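Local coordinates for MREC protein (Listeria monocytogenes, PDB 2J5U) that is probably involved in the formation and maintenance of cell shape, at residues S43-A46 with D47-E51. Sequence-based numbering, arbitrary orientation.
Sequences SEVA and DLKKE
Two successive turns of the helix 31-58, in the predicted coiled coil of MreC, are joined here by i-to-i+4 backbone hydrogen bonds and by side-chain contacts, chiefly that of Val45 with Lys49. Leu48 N bonds to Glu44 O (3.1 Å) and Lys50 N to Ala46 O (2.9 Å). Asp47 N bonds to Ser43 O and only weakly to Glu44 O. Leu48 lays its CG 3.4 Å from Glu44 O, and its CD1 is 4.4 Å from Glu44 CG, a loose aliphatic contact one turn apart. This face meets the second subunit: Glu44 packs on Val45 of that chain and Val45 on its Glu44, Leu48 lies on its Asn52, and Glu51 forms a salt bridge with its Lys56. Lys50, exposed to solvent, forms a salt bridge through NZ with Asp54 OD2 of its own helix. Lys49 leaves the backbone with CG anti to N (chi1 -168°), then bends at chi2 and chi3, which turns its chain back over Val45. Its ammonium group reaches the other chain, in a salt bridge with Glu44 of the second subunit. Where the side chains of Val45 and Lys49 cross at an angle, Lys49 CE and NZ both lie 3.4 Å from Val45 CG1.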
loop_
_atom_site.group_PDB
_atom_site.type_symbol
_atom_site.label_atom_id
_atom_site.label_comp_id
_atom_site.label_asym_id
_atom_site.label_seq_id
_atom_site.Cartn_x
_atom_site.Cartn_y
_atom_site.Cartn_z
ATOM N N SER A 43 -37.947 49.574 14.408
ATOM C CA SER A 43 -36.651 49.181 13.868
ATOM C C SER A 43 -36.485 47.666 13.935
ATOM O O SER A 43 -35.841 47.071 13.069
ATOM C CB SER A 43 -35.515 49.852 14.636
ATOM O OG SER A 43 -35.370 49.270 15.916
ATOM N N GLU A 44 -37.056 47.047 14.967
ATOM C CA GLU A 44 -36.969 45.595 15.112
ATOM C C GLU A 44 -37.618 44.977 13.878
ATOM O O GLU A 44 -37.071 44.054 13.265
ATOM C CB GLU A 44 -37.701 45.119 16.375
ATOM C CG GLU A 44 -37.589 43.609 16.606
ATOM C CD GLU A 44 -38.325 43.123 17.850
ATOM O OE1 GLU A 44 -38.243 41.909 18.149
ATOM O OE2 GLU A 44 -38.985 43.946 18.526
ATOM N N VAL A 45 -38.787 45.498 13.519
ATOM C CA VAL A 45 -39.504 45.018 12.352
ATOM C C VAL A 45 -38.604 45.179 11.138
ATOM O O VAL A 45 -38.151 44.194 10.563
ATOM C CB VAL A 45 -40.807 45.812 12.118
ATOM C CG1 VAL A 45 -41.360 45.514 10.736
ATOM C CG2 VAL A 45 -41.835 45.443 13.172
ATOM N N ALA A 46 -38.338 46.428 10.769
ATOM C CA ALA A 46 -37.497 46.745 9.618
ATOM C C ALA A 46 -36.338 45.769 9.431
ATOM O O ALA A 46 -35.998 45.406 8.303
ATOM C CB ALA A 46 -36.966 48.160 9.747
ATOM N N ASP A 47 -35.727 45.349 10.537
ATOM C CA ASP A 47 -34.613 44.408 10.473
ATOM C C ASP A 47 -35.115 43.033 10.051
ATOM O O ASP A 47 -34.586 42.433 9.111
ATOM C CB ASP A 47 -33.908 44.319 11.829
ATOM C CG ASP A 47 -33.116 45.577 12.162
ATOM O OD1 ASP A 47 -32.377 45.564 13.170
ATOM O OD2 ASP A 47 -33.232 46.576 11.418
ATOM N N LEU A 48 -36.134 42.544 10.755
ATOM C CA LEU A 48 -36.746 41.252 10.451
ATOM C C LEU A 48 -37.216 41.298 9.008
ATOM O O LEU A 48 -36.938 40.402 8.205
ATOM C CB LEU A 48 -37.960 41.018 11.345
ATOM C CG LEU A 48 -37.711 40.777 12.824
ATOM C CD1 LEU A 48 -39.023 40.795 13.571
ATOM C CD2 LEU A 48 -37.012 39.448 12.995
ATOM N N LYS A 49 -37.939 42.368 8.704
ATOM C CA LYS A 49 -38.496 42.608 7.387
ATOM C C LYS A 49 -37.423 42.543 6.301
ATOM O O LYS A 49 -37.672 42.036 5.207
ATOM C CB LYS A 49 -39.204 43.970 7.386
ATOM C CG LYS A 49 -40.089 44.242 6.183
ATOM C CD LYS A 49 -41.423 44.866 6.599
ATOM C CE LYS A 49 -41.248 46.180 7.364
ATOM N NZ LYS A 49 -42.560 46.773 7.799
ATOM N N LYS A 50 -36.227 43.041 6.595
ATOM C CA LYS A 50 -35.163 43.000 5.598
ATOM C C LYS A 50 -34.629 41.577 5.473
ATOM O O LYS A 50 -34.462 41.056 4.368
ATOM C CB LYS A 50 -34.019 43.940 5.977
ATOM C CG LYS A 50 -32.947 44.006 4.901
ATOM C CD LYS A 50 -31.711 44.761 5.356
ATOM C CE LYS A 50 -30.647 44.753 4.267
ATOM N NZ LYS A 50 -30.300 43.365 3.838
ATOM N N GLU A 51 -34.362 40.961 6.621
ATOM C CA GLU A 51 -33.858 39.594 6.689
ATOM C C GLU A 51 -34.801 38.673 5.929
ATOM O O GLU A 51 -34.368 37.844 5.123
ATOM C CB GLU A 51 -33.794 39.153 8.144
ATOM C CG GLU A 51 -33.273 37.758 8.352
ATOM C CD GLU A 51 -33.624 37.228 9.727
ATOM O OE1 GLU A 51 -33.455 37.974 10.719
ATOM O OE2 GLU A 51 -34.067 36.062 9.815
#